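Local coordinates for coelenterazine-binding protein with bound coelenterazine (Renilla muelleri, PDB 2HPS) that binds the luciferin coelenterazine and, on binding calcium, probably makes it available to luciferase and oxygen for light emission, at residues 99-102 against 103-107; 162-165 against 166-170; 126-129 against 130-133. All coordinates share one frame; numbering follows the deposited sequence.

How the contacts relate
The three contacts are short local stretches at the ends of three helices of the EF-hand protein, the first including the turn that leads into its helix. Along the chain contact 1 (99-102 with 103-107) comes first, where helix 102-111 starts; contact 3 (126-133) follows at the end of helix 121-131, and contact 2 (162-170) at the end of helix 157-169. Contacts 1 and 2, with centres about 12 Å apart, touch through A100, V101 and S104 against V164, L168 and F169. Contact 3, about 18 Å from contact 1 between centres, meets it where M107 reaches F127. Contacts 2 and 3 lie on opposite sides of the chain's centre and do not touch. Contacts 1 and 3 contribute residues to the coelenterazine pocket.

Contact 1 of 3, residues 99-102 against 103-107; sequences MAVI and QSLIM
V101 and I102 accept backbone bonds from one turn on as a type I beta turn, M99 to I102, runs into helix 102-111: L105 N reaches V101 O at 2.9 Å and I106 N reaches I102 O at the same length, with N-H...O angles of 156° and 163°. Both donors approach nearly along the C=O axis, the geometry of i to i+4 helical bonds. The turn itself is closed by I102 N on M99 O. Side chains four residues apart follow the same spacing. V101 and L105 lie side by side and point the same way, V101 CG2 coming to 4.1 Å from L105 CD1. L105 CG is anti to its own carbonyl carbon (chi1 -71°), which sets CG beside the bonded carbonyl, 3.5 Å from V101 O. I106 does likewise one residue on, its CG1 3.4 Å from I102 O, while the methyls I102 CG2 and I106 CD1 meet more loosely at 4.4 Å. Water links the turn to the first helical turn. Water 1 bridges M99 O and Q103 N, accepting from the amide at 2.9 Å, which gives this early helical N-H a partner; water 2 donates to A100 O and lies 2.8 Å from S104 OG; water 3 lies by A100 O, with a weak, long bond to Q103 OE1. The extended Q103 side chain carries its NE2 to a hydrogen bond with Y36 OH and touches the bound coelenterazine, as does M107, a pocket residue. The stretch packs on two helices: Q103 and I106 on helix 51-68, V101 and S104 on V164 of helix 157-169.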
loop_
_atom_site.group_PDB
_atom_site.type_symbol
_atom_site.label_atom_id
_atom_site.label_comp_id
_atom_site.label_asym_id
_atom_site.label_seq_id
_atom_site.Cartn_x
_atom_site.Cartn_y
_atom_site.Cartn_z
HETATM N N MSE A 99 7.728 11.184 -5.321
HETATM C CA MSE A 99 8.418 10.482 -4.249
HETATM C C MSE A 99 7.449 9.594 -3.484
HETATM O O MSE A 99 7.837 8.533 -2.989
HETATM C CB MSE A 99 9.097 11.460 -3.292
HETATM C CG MSE A 99 10.367 12.048 -3.833
HETATM SE SE MSE A 99 11.711 10.660 -4.270
HETATM C CE MSE A 99 11.560 9.536 -2.842
ATOM N N ALA A 100 6.186 10.027 -3.395
ATOM C CA ALA A 100 5.170 9.280 -2.630
ATOM C C ALA A 100 4.818 7.901 -3.185
ATOM O O ALA A 100 4.288 7.046 -2.454
ATOM C CB ALA A 100 3.912 10.106 -2.480
ATOM N N VAL A 101 5.108 7.674 -4.469
ATOM C CA VAL A 101 4.777 6.375 -5.080
ATOM C C VAL A 101 5.960 5.420 -5.177
ATOM O O VAL A 101 5.824 4.276 -5.616
ATOM C CB VAL A 101 4.095 6.541 -6.457
ATOM C CG1 VAL A 101 2.825 7.390 -6.299
ATOM C CG2 VAL A 101 5.056 7.157 -7.490
ATOM N N ILE A 102 7.129 5.902 -4.760
ATOM C CA ILE A 102 8.335 5.079 -4.759
ATOM C C ILE A 102 8.164 3.763 -3.995
ATOM O O ILE A 102 8.568 2.701 -4.473
ATOM C CB ILE A 102 9.549 5.933 -4.281
ATOM C CG1 ILE A 102 9.850 7.017 -5.328
ATOM C CG2 ILE A 102 10.752 5.072 -3.940
ATOM C CD1 ILE A 102 10.432 6.495 -6.678
ATOM N N GLN A 103 7.531 3.821 -2.829
ATOM C CA GLN A 103 7.262 2.626 -2.057
ATOM C C GLN A 103 6.460 1.594 -2.869
ATOM O O GLN A 103 6.791 0.400 -2.892
ATOM C CB GLN A 103 6.501 3.031 -0.803
ATOM C CG GLN A 103 6.405 1.989 0.261
ATOM C CD GLN A 103 5.553 2.483 1.426
ATOM O OE1 GLN A 103 4.784 3.450 1.299
ATOM N NE2 GLN A 103 5.701 1.839 2.569
ATOM N N SER A 104 5.420 2.059 -3.560
ATOM C CA SER A 104 4.581 1.168 -4.340
ATOM C C SER A 104 5.327 0.611 -5.551
ATOM O O SER A 104 5.098 -0.517 -5.947
ATOM C CB SER A 104 3.309 1.888 -4.782
ATOM O OG SER A 104 2.445 2.121 -3.675
ATOM N N LEU A 105 6.202 1.422 -6.152
ATOM C CA LEU A 105 7.013 0.960 -7.286
ATOM C C LEU A 105 8.060 -0.075 -6.865
ATOM O O LEU A 105 8.361 -1.015 -7.623
ATOM C CB LEU A 105 7.668 2.147 -8.007
ATOM C CG LEU A 105 6.672 3.007 -8.808
ATOM C CD1 LEU A 105 7.315 4.278 -9.368
ATOM C CD2 LEU A 105 5.980 2.195 -9.931
ATOM N N ILE A 106 8.605 0.084 -5.655
ATOM C CA ILE A 106 9.445 -0.972 -5.067
ATOM C C ILE A 106 8.648 -2.270 -4.937
ATOM O O ILE A 106 9.120 -3.338 -5.360
ATOM C CB ILE A 106 10.059 -0.546 -3.712
ATOM C CG1 ILE A 106 11.092 0.562 -3.946
ATOM C CG2 ILE A 106 10.671 -1.764 -2.957
ATOM C CD1 ILE A 106 11.768 1.034 -2.666
HETATM N N MSE A 107 7.429 -2.177 -4.396
HETATM C CA MSE A 107 6.570 -3.353 -4.294
HETATM C C MSE A 107 6.256 -3.949 -5.651
HETATM O O MSE A 107 6.304 -5.160 -5.812
HETATM C CB MSE A 107 5.293 -3.048 -3.529
HETATM C CG MSE A 107 5.597 -2.586 -2.131
HETATM SE SE MSE A 107 3.954 -2.249 -1.116
HETATM C CE MSE A 107 3.358 -3.588 -1.110
HETATM O O HOH W 1 7.267 6.327 -1.365
HETATM O O HOH W 2 3.665 4.306 -2.509
HETATM O O HOH W 3 4.606 6.594 0.181
#

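Contact 2 of 3, residues 162-165 against 166-170; sequences VTVN and DFLFG
V164 and L168, like N165 and F169, are pairs one helical turn apart on helix 157-169, the exiting helix of the fourth EF-hand. Four successive i to i+4 backbone bonds cross the contact: D166 N to V162 O, F167 N to T163 O, L168 N to V164 O and F169 N to N165 O. The two middle ones are the straighter, the F167 bond reaching an N-H...O angle of 167°; the outer donors are tilted somewhat from the carbonyl planes. G170 N still bonds to D166 O although G170 itself has left helical angles.

Apolar packing joins V164 and L168, which run side by side in the same direction with V164 CG1 3.8 Å from L168 CD1. V164 CG1 stands anti to its backbone N (chi1 171°), the branch that faces L168. Next along the chain, one face of the F169 ring is met by CB of the preceding residue, L168, 4.0 Å above the plane and toward the rim.

At the C-terminal end, where backbone carbonyls run out of amide partners, K15 NZ bonds F167 O and G170 O, and H12 NE2 bonds L168 O; both come from helix 6-21. The F167 ring stacks with Y181, and F169 takes part in a cation-pi contact with K97.

The N165 amide lies 28° from the F169 ring plane: ND2 is bonded to L161 O, while OD1 sits at the ring edge, 3.6 Å from F169 CD2.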
loop_
_atom_site.group_PDB
_atom_site.type_symbol
_atom_site.label_atom_id
_atom_site.label_comp_id
_atom_site.label_asym_id
_atom_site.label_seq_id
_atom_site.Cartn_x
_atom_site.Cartn_y
_atom_site.Cartn_z
ATOM N N VAL A 162 -1.545 3.808 -11.960
ATOM C CA VAL A 162 -2.834 4.497 -11.997
ATOM C C VAL A 162 -3.610 4.246 -10.683
ATOM O O VAL A 162 -4.116 5.190 -10.040
ATOM C CB VAL A 162 -3.650 4.067 -13.236
ATOM C CG1 VAL A 162 -5.141 4.494 -13.090
ATOM C CG2 VAL A 162 -2.983 4.655 -14.512
ATOM N N THR A 163 -3.662 2.978 -10.292
ATOM C CA THR A 163 -4.347 2.569 -9.056
ATOM C C THR A 163 -3.677 3.189 -7.824
ATOM O O THR A 163 -4.359 3.743 -6.954
ATOM C CB THR A 163 -4.410 1.034 -8.941
ATOM O OG1 THR A 163 -5.303 0.550 -9.955
ATOM C CG2 THR A 163 -4.968 0.605 -7.563
ATOM N N VAL A 164 -2.349 3.117 -7.773
ATOM C CA VAL A 164 -1.616 3.695 -6.632
ATOM C C VAL A 164 -1.913 5.183 -6.492
ATOM O O VAL A 164 -2.235 5.672 -5.406
ATOM C CB VAL A 164 -0.095 3.471 -6.789
ATOM C CG1 VAL A 164 0.667 4.250 -5.747
ATOM C CG2 VAL A 164 0.218 1.975 -6.695
ATOM N N ASN A 165 -1.803 5.932 -7.582
ATOM C CA ASN A 165 -2.109 7.361 -7.517
ATOM C C ASN A 165 -3.540 7.648 -7.099
ATOM O O ASN A 165 -3.798 8.563 -6.320
ATOM C CB ASN A 165 -1.775 8.026 -8.853
ATOM C CG ASN A 165 -0.313 8.382 -8.944
ATOM O OD1 ASN A 165 0.130 9.324 -8.284
ATOM N ND2 ASN A 165 0.451 7.637 -9.742
ATOM N N ASP A 166 -4.477 6.868 -7.625
ATOM C CA ASP A 166 -5.870 7.110 -7.291
ATOM C C ASP A 166 -6.127 6.819 -5.802
ATOM O O ASP A 166 -6.798 7.598 -5.112
ATOM C CB ASP A 166 -6.641 6.116 -8.172
ATOM C CG ASP A 166 -8.129 6.204 -8.021
ATOM O OD1 ASP A 166 -8.625 7.062 -7.254
ATOM O OD2 ASP A 166 -8.793 5.392 -8.707
ATOM N N PHE A 167 -5.555 5.731 -5.307
ATOM C CA PHE A 167 -5.704 5.410 -3.885
ATOM C C PHE A 167 -5.055 6.477 -3.001
ATOM O O PHE A 167 -5.672 6.959 -2.059
ATOM C CB PHE A 167 -5.125 4.045 -3.577
ATOM C CG PHE A 167 -5.373 3.611 -2.151
ATOM C CD1 PHE A 167 -6.596 3.048 -1.797
ATOM C CD2 PHE A 167 -4.406 3.793 -1.170
ATOM C CE1 PHE A 167 -6.857 2.658 -0.477
ATOM C CE2 PHE A 167 -4.656 3.402 0.167
ATOM C CZ PHE A 167 -5.874 2.825 0.508
ATOM N N LEU A 168 -3.813 6.848 -3.311
ATOM C CA LEU A 168 -3.065 7.753 -2.431
ATOM C C LEU A 168 -3.527 9.210 -2.462
ATOM O O LEU A 168 -3.482 9.887 -1.426
ATOM C CB LEU A 168 -1.557 7.661 -2.724
ATOM C CG LEU A 168 -0.846 6.375 -2.289
ATOM C CD1 LEU A 168 0.619 6.494 -2.716
ATOM C CD2 LEU A 168 -0.966 6.106 -0.781
ATOM N N PHE A 169 -3.973 9.699 -3.620
ATOM C CA PHE A 169 -4.285 11.115 -3.788
ATOM C C PHE A 169 -5.719 11.451 -4.175
ATOM O O PHE A 169 -6.098 12.630 -4.161
ATOM C CB PHE A 169 -3.331 11.755 -4.817
ATOM C CG PHE A 169 -1.894 11.627 -4.440
ATOM C CD1 PHE A 169 -1.387 12.327 -3.362
ATOM C CD2 PHE A 169 -1.042 10.790 -5.163
ATOM C CE1 PHE A 169 -0.051 12.203 -3.006
ATOM C CE2 PHE A 169 0.286 10.659 -4.809
ATOM C CZ PHE A 169 0.781 11.361 -3.729
ATOM N N GLY A 170 -6.499 10.435 -4.536
ATOM C CA GLY A 170 -7.871 10.641 -4.993
ATOM C C GLY A 170 -8.772 11.173 -3.892
ATOM O O GLY A 170 -8.722 10.690 -2.767
#

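Contact 3 of 3, residues 126-129 against 130-133; sequences AFLQ and AVGP. With CTZ (c2-hydroxy-coelenterazine), chain B.
Helix 121-131, the exiting helix of the third EF-hand, ends here beside the coelenterazine pocket, and F127, L128 and V131 all belong to that pocket. F127 and V131 cross each other one turn apart: methyl CG1 of V131 lies over one face of the F127 ring, 4.1 Å from its centroid and 23° off the normal, a CH-pi contact displaced toward the rim at CZ. F127 CG is anti to the backbone N (chi1 177°), which swings the ring along the helix toward V131 and the ligand; its CE2 comes to 3.8 Å from C29 of the benzyl ring of coelenterazine. L128 presents CD1 to the central ring system, 3.7 Å from CTZ C6, and CD2 to C24 of the hydroxyphenyl group. The other methyl of V131, CG2, lies 4.0 Å from CTZ C3 and is also pressed against L128 O. All three residues meet the ligand carbon to carbon; it is also hydrogen-bonded by Y36, R19 and R22.

The backbone unwinds as the helix stops. V131 N bonds F127 O almost straight, but A130 N is shared weakly between A126 O and F127 O. G132 N closes the last bond at 2.8 Å from L128 O, bent to 140°, and G132 then departs from helical angles. P133, which has no amide hydrogen, instead sets its CA 3.0 Å from Q129 O in a CA-H...O contact. Q129 spans the helix end: NE2 bonds D137 OD1 and L135 O beyond it, OE1 bonds K125 NZ one turn back. F127 also packs on M107, C110 and I111 of helix 102-111, so the entering and exiting helices meet across an apolar face, as in an EF-hand helix-loop-helix, whose edge here also lines the coelenterazine pocket.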
loop_
_atom_site.group_PDB
_atom_site.type_symbol
_atom_site.label_atom_id
_atom_site.label_comp_id
_atom_site.label_asym_id
_atom_site.label_seq_id
_atom_site.Cartn_x
_atom_site.Cartn_y
_atom_site.Cartn_z
ATOM N N ALA A 126 0.762 -14.512 -5.110
ATOM C CA ALA A 126 1.863 -14.963 -4.239
ATOM C C ALA A 126 2.397 -13.808 -3.402
ATOM O O ALA A 126 2.639 -13.957 -2.187
ATOM C CB ALA A 126 2.992 -15.591 -5.061
ATOM N N PHE A 127 2.552 -12.650 -4.043
ATOM C CA PHE A 127 3.046 -11.467 -3.341
ATOM C C PHE A 127 2.046 -10.965 -2.290
ATOM O O PHE A 127 2.391 -10.748 -1.121
ATOM C CB PHE A 127 3.419 -10.345 -4.321
ATOM C CG PHE A 127 3.859 -9.078 -3.635
ATOM C CD1 PHE A 127 5.198 -8.876 -3.317
ATOM C CD2 PHE A 127 2.926 -8.106 -3.271
ATOM C CE1 PHE A 127 5.602 -7.717 -2.663
ATOM C CE2 PHE A 127 3.320 -6.940 -2.625
ATOM C CZ PHE A 127 4.663 -6.757 -2.316
ATOM N N LEU A 128 0.799 -10.802 -2.706
ATOM C CA LEU A 128 -0.220 -10.271 -1.823
ATOM C C LEU A 128 -0.458 -11.173 -0.608
ATOM O O LEU A 128 -0.642 -10.686 0.503
ATOM C CB LEU A 128 -1.519 -10.035 -2.594
ATOM C CG LEU A 128 -2.625 -9.395 -1.774
ATOM C CD1 LEU A 128 -2.149 -8.069 -1.131
ATOM C CD2 LEU A 128 -3.841 -9.161 -2.677
ATOM N N GLN A 129 -0.436 -12.491 -0.820
ATOM C CA GLN A 129 -0.636 -13.427 0.292
ATOM C C GLN A 129 0.612 -13.615 1.164
ATOM O O GLN A 129 0.523 -14.156 2.271
ATOM C CB GLN A 129 -1.162 -14.754 -0.222
ATOM C CG GLN A 129 -2.590 -14.600 -0.775
ATOM C CD GLN A 129 -3.172 -15.924 -1.204
ATOM O OE1 GLN A 129 -2.485 -16.724 -1.841
ATOM N NE2 GLN A 129 -4.431 -16.172 -0.846
ATOM N N ALA A 130 1.764 -13.187 0.666
ATOM C CA ALA A 130 2.965 -13.132 1.505
ATOM C C ALA A 130 2.897 -11.927 2.431
ATOM O O ALA A 130 3.151 -12.048 3.633
ATOM C CB ALA A 130 4.233 -13.105 0.650
ATOM N N VAL A 131 2.532 -10.760 1.900
ATOM C CA VAL A 131 2.428 -9.573 2.764
ATOM C C VAL A 131 1.218 -9.699 3.673
ATOM O O VAL A 131 1.250 -9.247 4.822
ATOM C CB VAL A 131 2.450 -8.209 2.000
ATOM C CG1 VAL A 131 3.676 -8.151 1.072
ATOM C CG2 VAL A 131 1.188 -7.985 1.232
ATOM N N GLY A 132 0.176 -10.362 3.162
ATOM C CA GLY A 132 -1.078 -10.542 3.906
ATOM C C GLY A 132 -1.547 -11.992 3.890
ATOM O O GLY A 132 -2.495 -12.345 3.183
ATOM N N PRO A 133 -0.890 -12.848 4.679
ATOM C CA PRO A 133 -1.212 -14.291 4.722
ATOM C C PRO A 133 -2.608 -14.602 5.250
ATOM O O PRO A 133 -3.110 -15.722 5.070
ATOM C CB PRO A 133 -0.133 -14.883 5.634
ATOM C CG PRO A 133 0.456 -13.700 6.385
ATOM C CD PRO A 133 0.234 -12.475 5.562
HETATM N N1 CTZ B . -0.406 -3.799 0.904
HETATM C C2 CTZ B . -0.044 -4.293 2.119
HETATM C C3 CTZ B . -1.216 -5.075 2.515
HETATM N N4 CTZ B . -2.161 -5.033 1.580
HETATM C C5 CTZ B . -3.388 -5.591 1.522
HETATM C C6 CTZ B . -4.185 -5.341 0.402
HETATM N N7 CTZ B . -3.741 -4.567 -0.612
HETATM C C8 CTZ B . -2.513 -4.004 -0.589
HETATM C C9 CTZ B . -1.670 -4.244 0.606
HETATM C C10 CTZ B . 1.259 -4.046 2.843
HETATM C C11 CTZ B . 1.320 -2.566 3.128
HETATM C C12 CTZ B . 2.272 -1.781 2.481
HETATM C C13 CTZ B . 2.347 -0.412 2.709
HETATM C C14 CTZ B . 1.447 0.164 3.611
HETATM C C15 CTZ B . 0.478 -0.616 4.261
HETATM C C16 CTZ B . 0.412 -1.990 4.018
HETATM O O17 CTZ B . 1.514 1.501 3.834
HETATM O O18 CTZ B . -1.354 -5.729 3.621
HETATM C C19 CTZ B . -5.521 -5.972 0.311
HETATM C C20 CTZ B . -6.320 -6.162 1.441
HETATM C C21 CTZ B . -7.567 -6.771 1.320
HETATM C C22 CTZ B . -8.017 -7.211 0.067
HETATM C C23 CTZ B . -7.227 -7.041 -1.061
HETATM C C24 CTZ B . -5.975 -6.425 -0.940
HETATM O O25 CTZ B . -9.236 -7.808 -0.017
HETATM C C26 CTZ B . -1.986 -3.109 -1.696
HETATM C C27 CTZ B . -1.374 -3.969 -2.771
HETATM C C28 CTZ B . -0.006 -3.935 -3.038
HETATM C C29 CTZ B . 0.514 -4.746 -4.047
HETATM C C30 CTZ B . -0.338 -5.596 -4.769
HETATM C C31 CTZ B . -1.708 -5.619 -4.511
HETATM C C32 CTZ B . -2.228 -4.795 -3.509
#